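Local coordinates for RIM-binding protein, isoform F (Drosophila melanogaster, PDB 6Q9M) that probably acts as an active-zone scaffold that couples synaptic vesicle recruitment to release sites, here represented by its central fibronectin type III array, at residues His129-Glu139 and Gln160-Leu170; Ala10-Gln19 and Ala90-Arg98. All blocks are in the same frame, centred on the assembly; numbering follows the deposited sequence.

Contact 1 of 2, residues His129-Glu139 and Gln160-Leu170; sequences HQHVVCVNNVE and QYRVTVRAKHL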
loop_
_atom_site.group_PDB
_atom_site.type_symbol
_atom_site.label_atom_id
_atom_site.label_comp_id
_atom_site.label_asym_id
_atom_site.label_seq_id
_atom_site.Cartn_x
_atom_site.Cartn_y
_atom_site.Cartn_z
ATOM N N HIS A 129 6.540 2.281 16.240
ATOM C CA HIS A 129 7.618 3.188 15.865
ATOM C C HIS A 129 7.090 4.390 15.100
ATOM O O HIS A 129 6.151 4.285 14.309
ATOM C CB HIS A 129 8.650 2.483 14.980
ATOM C CG HIS A 129 9.490 1.485 15.706
ATOM N ND1 HIS A 129 8.950 0.423 16.395
ATOM C CD2 HIS A 129 10.831 1.383 15.842
ATOM C CE1 HIS A 129 9.925 -0.289 16.931
ATOM N NE2 HIS A 129 11.076 0.271 16.608
ATOM N N GLN A 130 7.755 5.524 15.289
ATOM C CA GLN A 130 7.594 6.615 14.344
ATOM C C GLN A 130 8.244 6.246 13.015
ATOM O O GLN A 130 9.214 5.483 12.959
ATOM C CB GLN A 130 8.213 7.893 14.892
ATOM C CG GLN A 130 7.625 8.340 16.210
ATOM C CD GLN A 130 8.152 9.695 16.627
ATOM O OE1 GLN A 130 7.541 10.730 16.350
ATOM N NE2 GLN A 130 9.299 9.700 17.285
ATOM N N HIS A 131 7.714 6.810 11.939
ATOM C CA HIS A 131 8.266 6.560 10.622
ATOM C C HIS A 131 8.559 7.884 9.934
ATOM O O HIS A 131 7.862 8.881 10.146
ATOM C CB HIS A 131 7.332 5.701 9.785
ATOM C CG HIS A 131 7.198 4.304 10.299
ATOM N ND1 HIS A 131 8.130 3.320 10.037
ATOM C CD2 HIS A 131 6.253 3.730 11.079
ATOM C CE1 HIS A 131 7.754 2.196 10.620
ATOM N NE2 HIS A 131 6.622 2.420 11.263
ATOM N N VAL A 132 9.604 7.872 9.108
ATOM C CA VAL A 132 10.096 9.051 8.412
ATOM C C VAL A 132 9.910 8.823 6.922
ATOM O O VAL A 132 10.409 7.833 6.373
ATOM C CB VAL A 132 11.576 9.314 8.739
ATOM C CG1 VAL A 132 12.152 10.319 7.789
ATOM C CG2 VAL A 132 11.731 9.813 10.162
ATOM N N VAL A 133 9.207 9.742 6.267
ATOM C CA VAL A 133 8.991 9.689 4.824
ATOM C C VAL A 133 10.044 10.563 4.145
ATOM O O VAL A 133 10.280 11.707 4.556
ATOM C CB VAL A 133 7.572 10.137 4.459
ATOM C CG1 VAL A 133 7.332 9.974 2.972
ATOM C CG2 VAL A 133 6.543 9.347 5.285
ATOM N N CYS A 134 10.716 10.000 3.144
ATOM C CA CYS A 134 11.802 10.655 2.437
ATOM C C CYS A 134 11.490 10.637 0.951
ATOM O O CYS A 134 11.175 9.578 0.393
ATOM C CB CYS A 134 13.137 9.961 2.718
ATOM S SG CYS A 134 13.739 10.199 4.414
ATOM N N VAL A 135 11.566 11.802 0.317
ATOM C CA VAL A 135 11.358 11.928 -1.119
ATOM C C VAL A 135 12.687 12.350 -1.720
ATOM O O VAL A 135 13.264 13.361 -1.304
ATOM C CB VAL A 135 10.247 12.935 -1.444
ATOM C CG1 VAL A 135 9.817 12.816 -2.904
ATOM C CG2 VAL A 135 9.061 12.717 -0.527
ATOM N N ASN A 136 13.205 11.547 -2.650
ATOM C CA ASN A 136 14.471 11.862 -3.315
ATOM C C ASN A 136 15.561 12.211 -2.297
ATOM O O ASN A 136 16.343 13.155 -2.476
ATOM C CB ASN A 136 14.281 12.988 -4.335
ATOM C CG ASN A 136 13.552 12.519 -5.592
ATOM O OD1 ASN A 136 13.126 11.367 -5.684
ATOM N ND2 ASN A 136 13.398 13.411 -6.557
ATOM N N ASN A 137 15.578 11.456 -1.193
ATOM C CA ASN A 137 16.537 11.596 -0.103
ATOM C C ASN A 137 16.340 12.875 0.703
ATOM O O ASN A 137 17.272 13.345 1.371
ATOM C CB ASN A 137 17.978 11.513 -0.620
ATOM C CG ASN A 137 18.249 10.211 -1.353
ATOM O OD1 ASN A 137 17.703 9.165 -0.997
ATOM N ND2 ASN A 137 19.103 10.266 -2.374
ATOM N N VAL A 138 15.134 13.430 0.701
ATOM C CA VAL A 138 14.799 14.580 1.533
ATOM C C VAL A 138 13.749 14.126 2.522
ATOM O O VAL A 138 12.720 13.571 2.118
ATOM C CB VAL A 138 14.295 15.767 0.697
ATOM C CG1 VAL A 138 14.124 17.023 1.589
ATOM C CG2 VAL A 138 15.284 16.046 -0.436
ATOM N N GLU A 139 14.018 14.320 3.815
ATOM C CA GLU A 139 13.005 14.034 4.833
ATOM C C GLU A 139 11.886 15.057 4.721
ATOM O O GLU A 139 12.118 16.256 4.926
ATOM C CB GLU A 139 13.611 14.108 6.229
ATOM C CG GLU A 139 14.294 12.874 6.738
ATOM C CD GLU A 139 14.670 13.020 8.214
ATOM O OE1 GLU A 139 13.905 13.673 8.973
ATOM O OE2 GLU A 139 15.734 12.494 8.609
ATOM N N GLN A 160 9.779 12.321 -11.827
ATOM C CA GLN A 160 10.000 11.037 -11.191
ATOM C C GLN A 160 10.449 11.227 -9.756
ATOM O O GLN A 160 11.312 12.058 -9.469
ATOM C CB GLN A 160 11.050 10.230 -11.942
ATOM C CG GLN A 160 10.456 9.354 -13.003
ATOM C CD GLN A 160 11.268 9.393 -14.261
ATOM O OE1 GLN A 160 12.280 10.089 -14.334
ATOM N NE2 GLN A 160 10.833 8.654 -15.267
ATOM N N TYR A 161 9.893 10.412 -8.864
ATOM C CA TYR A 161 10.196 10.499 -7.451
ATOM C C TYR A 161 10.434 9.102 -6.899
ATOM O O TYR A 161 9.756 8.141 -7.284
ATOM C CB TYR A 161 9.069 11.189 -6.695
ATOM C CG TYR A 161 8.973 12.660 -7.001
ATOM C CD1 TYR A 161 9.919 13.556 -6.497
ATOM C CD2 TYR A 161 7.954 13.159 -7.810
ATOM C CE1 TYR A 161 9.830 14.904 -6.764
ATOM C CE2 TYR A 161 7.869 14.518 -8.098
ATOM C CZ TYR A 161 8.814 15.384 -7.571
ATOM O OH TYR A 161 8.738 16.731 -7.833
ATOM N N ARG A 162 11.423 9.000 -6.016
ATOM C CA ARG A 162 11.663 7.810 -5.219
ATOM C C ARG A 162 11.405 8.163 -3.764
ATOM O O ARG A 162 12.088 9.031 -3.203
ATOM C CB ARG A 162 13.089 7.309 -5.407
ATOM C CG ARG A 162 13.459 6.172 -4.469
ATOM C CD ARG A 162 14.698 5.453 -4.981
ATOM N NE ARG A 162 14.399 4.610 -6.133
ATOM C CZ ARG A 162 15.318 3.889 -6.764
ATOM N NH1 ARG A 162 16.574 3.929 -6.333
ATOM N NH2 ARG A 162 14.994 3.134 -7.822
ATOM N N VAL A 163 10.458 7.477 -3.137
ATOM C CA VAL A 163 10.134 7.755 -1.744
ATOM C C VAL A 163 10.423 6.506 -0.930
ATOM O O VAL A 163 10.108 5.390 -1.365
ATOM C CB VAL A 163 8.673 8.245 -1.592
ATOM C CG1 VAL A 163 7.752 7.392 -2.361
ATOM C CG2 VAL A 163 8.271 8.300 -0.105
ATOM N N THR A 164 11.071 6.701 0.218
ATOM C CA THR A 164 11.421 5.643 1.159
ATOM C C THR A 164 10.766 5.927 2.506
ATOM O O THR A 164 10.416 7.070 2.817
ATOM C CB THR A 164 12.932 5.538 1.353
ATOM O OG1 THR A 164 13.376 6.686 2.080
ATOM C CG2 THR A 164 13.648 5.517 0.015
ATOM N N VAL A 165 10.625 4.880 3.313
ATOM C CA VAL A 165 10.069 4.985 4.656
ATOM C C VAL A 165 10.955 4.197 5.612
ATOM O O VAL A 165 11.335 3.061 5.319
ATOM C CB VAL A 165 8.619 4.475 4.715
ATOM C CG1 VAL A 165 8.076 4.597 6.144
ATOM C CG2 VAL A 165 7.743 5.244 3.739
ATOM N N ARG A 166 11.305 4.801 6.741
ATOM C CA ARG A 166 12.140 4.111 7.708
ATOM C C ARG A 166 11.583 4.400 9.107
ATOM O O ARG A 166 10.905 5.409 9.347
ATOM C CB ARG A 166 13.619 4.522 7.393
ATOM C CG ARG A 166 13.797 6.035 7.113
ATOM C CD ARG A 166 15.235 6.315 7.301
ATOM N NE ARG A 166 15.708 7.673 7.560
ATOM C CZ ARG A 166 15.462 8.548 8.544
ATOM N NH1 ARG A 166 15.104 8.156 9.795
ATOM N NH2 ARG A 166 16.006 9.759 8.355
ATOM N N ALA A 167 11.788 3.447 10.008
ATOM C CA ALA A 167 11.312 3.558 11.378
ATOM C C ALA A 167 12.383 4.189 12.248
ATOM O O ALA A 167 13.531 3.736 12.238
ATOM C CB ALA A 167 10.942 2.184 11.944
ATOM N N LYS A 168 12.032 5.247 12.971
ATOM C CA LYS A 168 12.974 5.760 13.953
ATOM C C LYS A 168 12.847 4.935 15.229
ATOM O O LYS A 168 11.771 4.417 15.547
ATOM C CB LYS A 168 12.747 7.245 14.223
ATOM C CG LYS A 168 13.979 7.928 14.838
ATOM C CD LYS A 168 15.267 7.591 14.071
ATOM C CE LYS A 168 16.442 7.310 15.020
ATOM N NZ LYS A 168 17.566 6.567 14.375
ATOM N N HIS A 169 13.961 4.786 15.949
ATOM C CA HIS A 169 14.012 3.828 17.053
ATOM C C HIS A 169 13.108 4.260 18.208
ATOM O O HIS A 169 12.928 5.454 18.475
ATOM C CB HIS A 169 15.448 3.654 17.551
ATOM C CG HIS A 169 15.711 2.338 18.227
ATOM N ND1 HIS A 169 14.706 1.463 18.581
ATOM C CD2 HIS A 169 16.869 1.751 18.616
ATOM C CE1 HIS A 169 15.231 0.396 19.158
ATOM N NE2 HIS A 169 16.543 0.546 19.191
ATOM N N LEU A 170 12.537 3.264 18.892
ATOM C CA LEU A 170 11.590 3.486 19.979
ATOM C C LEU A 170 12.332 3.688 21.295
ATOM O O LEU A 170 13.258 2.938 21.618
ATOM C CB LEU A 170 10.601 2.314 20.090
ATOM C CG LEU A 170 10.982 0.947 20.697
ATOM C CD1 LEU A 170 9.738 0.145 21.082
ATOM C CD2 LEU A 170 11.876 0.118 19.772
HETATM O O HOH W 1 14.085 9.048 -0.855
#
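Arg166 lays one face of its guanidinium over Val132 CG1 and turns an edge to Glu139; its CG lies between the backbone N and carbonyl carbon (chi1 44°), from where the chain runs extended to NE, bringing the guanidinium alongside Val132. The salt bridge from Arg166 NH2 to Glu139 OE2 spans 2.8 Å. Its hydrogen bond is weak, and the carboxylate and guanidinium planes stand 79° apart. On the same side of the sheet Thr164 OG1 lies 3.3 Å from Cys134 CB. The other side is largely apolar, with the buried His131 ring beside Ala167 and edge-to-face with Trp122; Val133 CG1 meets Val163 CG2 at 3.6 Å, and Val135 CG1 packs on Tyr161 CD1. At one end the poorly ordered Leu170 sets CB over a face of the His129 ring, a CH-pi contact. At the other, Asn136 OD1 accepts the Arg162 N-H almost straight (2.9 Å, 177°), while Asn136 N donates to Arg162 O, gripping Arg162 where the type I' turn Val135-Val138 begins. Behind these side chains, paired backbone hydrogen bonds join Val132 to Arg166 and Cys134 to Thr164, setting the antiparallel register. Strand 138-143 flanks 131-135 and strand 198-202 flanks 160-167, making a four-stranded sheet of a fibronectin type III domain. Val133 and Val165 pack on Trp122, and Val163 on Ile120, of strand 118-123.

Contact 2 of 2, residues Ala10-Gln19 and Ala90-Arg98; sequences APKHLTLERQ and AACTMIIGR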
loop_
_atom_site.group_PDB
_atom_site.type_symbol
_atom_site.label_atom_id
_atom_site.label_comp_id
_atom_site.label_asym_id
_atom_site.label_seq_id
_atom_site.Cartn_x
_atom_site.Cartn_y
_atom_site.Cartn_z
ATOM N N ALA A 10 -7.645 2.227 15.682
ATOM C CA ALA A 10 -6.942 0.962 15.791
ATOM C C ALA A 10 -6.266 0.800 17.150
ATOM O O ALA A 10 -5.953 1.791 17.820
ATOM C CB ALA A 10 -5.894 0.865 14.672
ATOM N N PRO A 11 -6.014 -0.435 17.582
ATOM C CA PRO A 11 -5.329 -0.640 18.863
ATOM C C PRO A 11 -3.906 -0.112 18.804
ATOM O O PRO A 11 -3.344 0.107 17.735
ATOM C CB PRO A 11 -5.351 -2.170 19.065
ATOM C CG PRO A 11 -6.283 -2.713 17.987
ATOM C CD PRO A 11 -6.198 -1.706 16.855
ATOM N N LYS A 12 -3.337 0.127 19.980
ATOM C CA LYS A 12 -1.993 0.673 20.112
ATOM C C LYS A 12 -1.179 -0.180 21.083
ATOM O O LYS A 12 -1.707 -1.031 21.796
ATOM C CB LYS A 12 -2.034 2.138 20.575
ATOM C CG LYS A 12 -3.106 2.985 19.876
ATOM C CD LYS A 12 -3.431 4.283 20.637
ATOM C CE LYS A 12 -2.259 4.772 21.478
ATOM N NZ LYS A 12 -2.330 6.241 21.783
ATOM N N HIS A 13 0.127 0.081 21.109
ATOM C CA HIS A 13 1.044 -0.507 22.082
ATOM C C HIS A 13 1.004 -2.035 22.045
ATOM O O HIS A 13 1.083 -2.709 23.076
ATOM C CB HIS A 13 0.758 0.027 23.485
ATOM C CG HIS A 13 0.950 1.507 23.600
ATOM N ND1 HIS A 13 -0.104 2.393 23.677
ATOM C CD2 HIS A 13 2.075 2.262 23.616
ATOM C CE1 HIS A 13 0.363 3.627 23.760
ATOM N NE2 HIS A 13 1.682 3.575 23.725
ATOM N N LEU A 14 0.931 -2.578 20.831
ATOM C CA LEU A 14 1.056 -4.010 20.620
ATOM C C LEU A 14 2.378 -4.511 21.190
ATOM O O LEU A 14 3.447 -3.971 20.887
ATOM C CB LEU A 14 0.967 -4.308 19.132
ATOM C CG LEU A 14 1.043 -5.765 18.726
ATOM C CD1 LEU A 14 0.101 -6.574 19.598
ATOM C CD2 LEU A 14 0.735 -5.947 17.243
ATOM N N THR A 15 2.302 -5.532 22.039
ATOM C CA THR A 15 3.457 -6.013 22.782
ATOM C C THR A 15 3.510 -7.533 22.764
ATOM O O THR A 15 2.498 -8.198 23.012
ATOM C CB THR A 15 3.386 -5.525 24.232
ATOM O OG1 THR A 15 3.389 -4.092 24.245
ATOM C CG2 THR A 15 4.558 -6.047 25.042
ATOM N N LEU A 16 4.699 -8.074 22.503
ATOM C CA LEU A 16 4.980 -9.485 22.731
ATOM C C LEU A 16 5.442 -9.620 24.167
ATOM O O LEU A 16 6.505 -9.109 24.528
ATOM C CB LEU A 16 6.046 -10.017 21.778
ATOM C CG LEU A 16 6.522 -11.413 22.188
ATOM C CD1 LEU A 16 5.497 -12.449 21.777
ATOM C CD2 LEU A 16 7.897 -11.751 21.627
ATOM N N GLU A 17 4.635 -10.280 24.993
ATOM C CA GLU A 17 4.972 -10.396 26.402
ATOM C C GLU A 17 5.731 -11.680 26.727
ATOM O O GLU A 17 6.661 -11.643 27.539
ATOM C CB GLU A 17 3.706 -10.276 27.246
ATOM C CG GLU A 17 3.560 -8.885 27.858
ATOM C CD GLU A 17 2.135 -8.377 27.856
ATOM O OE1 GLU A 17 1.208 -9.209 27.961
ATOM O OE2 GLU A 17 1.941 -7.146 27.762
ATOM N N ARG A 18 5.380 -12.807 26.102
ATOM C CA ARG A 18 6.144 -14.035 26.273
ATOM C C ARG A 18 6.116 -14.840 24.984
ATOM O O ARG A 18 5.108 -14.865 24.270
ATOM C CB ARG A 18 5.569 -14.909 27.393
ATOM C CG ARG A 18 5.862 -14.470 28.810
ATOM C CD ARG A 18 5.624 -15.618 29.779
ATOM N NE ARG A 18 6.614 -16.690 29.671
ATOM C CZ ARG A 18 6.608 -17.768 30.448
ATOM N NH1 ARG A 18 7.538 -18.714 30.318
ATOM N NH2 ARG A 18 5.661 -17.892 31.367
ATOM N N GLN A 19 7.208 -15.551 24.724
ATOM C CA GLN A 19 7.292 -16.458 23.587
ATOM C C GLN A 19 7.578 -17.859 24.103
ATOM O O GLN A 19 8.548 -18.068 24.841
ATOM C CB GLN A 19 8.368 -16.020 22.584
ATOM C CG GLN A 19 8.555 -16.995 21.423
ATOM C CD GLN A 19 8.647 -16.300 20.076
ATOM O OE1 GLN A 19 9.312 -15.269 19.938
ATOM N NE2 GLN A 19 7.971 -16.854 19.076
ATOM N N ALA A 90 -1.955 -2.782 9.188
ATOM C CA ALA A 90 -0.790 -1.902 9.199
ATOM C C ALA A 90 -0.809 -0.894 10.328
ATOM O O ALA A 90 0.225 -0.257 10.584
ATOM C CB ALA A 90 -0.683 -1.132 7.877
ATOM N N ALA A 91 -1.951 -0.702 10.988
ATOM C CA ALA A 91 -2.009 0.224 12.108
ATOM C C ALA A 91 -1.626 -0.420 13.421
ATOM O O ALA A 91 -1.222 0.290 14.340
ATOM C CB ALA A 91 -3.399 0.835 12.232
ATOM N N CYS A 92 -1.749 -1.737 13.545
ATOM C CA CYS A 92 -1.390 -2.428 14.786
ATOM C C CYS A 92 -0.771 -3.762 14.389
ATOM O O CYS A 92 -1.477 -4.765 14.227
ATOM C CB CYS A 92 -2.590 -2.611 15.702
ATOM S SG CYS A 92 -2.133 -3.110 17.368
ATOM N N THR A 93 0.553 -3.769 14.254
ATOM C CA THR A 93 1.233 -4.941 13.732
ATOM C C THR A 93 2.670 -4.986 14.221
ATOM O O THR A 93 3.282 -3.954 14.517
ATOM C CB THR A 93 1.214 -4.980 12.210
ATOM O OG1 THR A 93 1.554 -6.309 11.787
ATOM C CG2 THR A 93 2.243 -3.984 11.628
ATOM N N MET A 94 3.185 -6.210 14.329
ATOM C CA MET A 94 4.579 -6.417 14.703
ATOM C C MET A 94 5.044 -7.774 14.195
ATOM O O MET A 94 4.249 -8.712 14.038
ATOM C CB MET A 94 4.785 -6.324 16.219
ATOM C CG MET A 94 4.124 -7.462 16.993
ATOM S SD MET A 94 4.563 -7.479 18.756
ATOM C CE MET A 94 3.644 -8.920 19.302
ATOM N N ILE A 95 6.340 -7.868 13.943
ATOM C CA ILE A 95 6.954 -9.102 13.482
ATOM C C ILE A 95 7.821 -9.663 14.592
ATOM O O ILE A 95 8.546 -8.913 15.260
ATOM C CB ILE A 95 7.776 -8.858 12.206
ATOM C CG1 ILE A 95 6.866 -8.318 11.101
ATOM C CG2 ILE A 95 8.465 -10.135 11.777
ATOM C CD1 ILE A 95 7.627 -7.783 9.905
ATOM N N ILE A 96 7.717 -10.975 14.795
ATOM C CA ILE A 96 8.477 -11.694 15.802
ATOM C C ILE A 96 9.190 -12.859 15.129
ATOM O O ILE A 96 8.836 -13.275 14.024
ATOM C CB ILE A 96 7.570 -12.204 16.931
ATOM C CG1 ILE A 96 6.579 -13.217 16.346
ATOM C CG2 ILE A 96 6.819 -11.054 17.562
ATOM C CD1 ILE A 96 5.696 -13.858 17.380
ATOM N N GLY A 97 10.214 -13.374 15.802
ATOM C CA GLY A 97 10.956 -14.534 15.344
ATOM C C GLY A 97 12.369 -14.176 14.916
ATOM O O GLY A 97 12.750 -13.009 14.822
ATOM N N ARG A 98 13.146 -15.233 14.650
ATOM C CA ARG A 98 14.484 -15.144 14.059
ATOM C C ARG A 98 15.320 -14.068 14.761
ATOM O O ARG A 98 15.750 -14.253 15.905
ATOM C CB ARG A 98 14.299 -14.959 12.524
ATOM C CG ARG A 98 15.284 -14.169 11.603
ATOM C CD ARG A 98 16.763 -14.564 11.702
ATOM N NE ARG A 98 17.627 -13.384 11.572
ATOM C CZ ARG A 98 18.928 -13.424 11.296
ATOM N NH1 ARG A 98 19.532 -14.588 11.105
ATOM N NH2 ARG A 98 19.625 -12.296 11.202
#
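Met94 turns CG into the position between its backbone N and carbonyl carbon (chi1 67°) and then runs fully extended, which carries its methyl group across to strand 12-19. There Met94 CE lies 3.6 Å from Leu16 CB and also close to the backbone N of Leu16, while SD and CG run past Leu14. Leu14 answers from the other strand with CG anti to the backbone N (chi1 -178°); its CD2 drops to 3.7 Å from Met94 CG and equally near the CA of Thr93, and the two side chains slant across one another. Cys92 SG nestles 3.8 Å from Leu14 CB and at a similar distance from Pro11 CB, touching both residues. Before it, the methyl groups of Ala10 and Ala91 meet, CB to CB at 3.5 Å. Farther along, contact thins: Leu16 CD2 stands 4.3 Å from Ile96 CG2, and the Gln19 amide brings NE2 near Ile96 CD1. Cutting Met94 back to an alanine would remove SD and CE, and is likely to leave a gap between Leu14 and Leu16, the CB of Leu16 losing its methyl partner from the facing strand. No clear hydrogen bond joins the segments, and the strand axes approach only to 7.5 Å at 20°, so side-chain packing carries the contact. Each strand instead pairs with another neighbour, 12-20 with 23-29 and 93-96 with 73-81. Pro11 also rests on Trp28, and Ile96 on Val24 and Ile75, extending the apolar layer to both neighbours. Such face-to-face packing of a three-stranded on a four-stranded antiparallel sheet, with the first and last strands opposed, is characteristic of the fibronectin type III beta-sandwich.

From the N terminus, contact 2 comes first: residues 10-19 pack against 90-98, closing a loop of 70 intervening residues that holds most strands of the first fibronectin type III domain. Contact 1 follows entirely later, its 20-residue loop between 129-139 and 160-170 lying within the second domain. The two are therefore in series, neither nested nor crossed. They act differently, contact 2 joining two sheets across a sandwich core and contact 1 joining adjacent strands within one sheet. Their centres are about 21 Å apart and their nearest atoms about 7 Å, without touching. Asn128, just ahead of contact 1, hydrogen-bonds to Leu14 of contact 2, linking the consecutive domains.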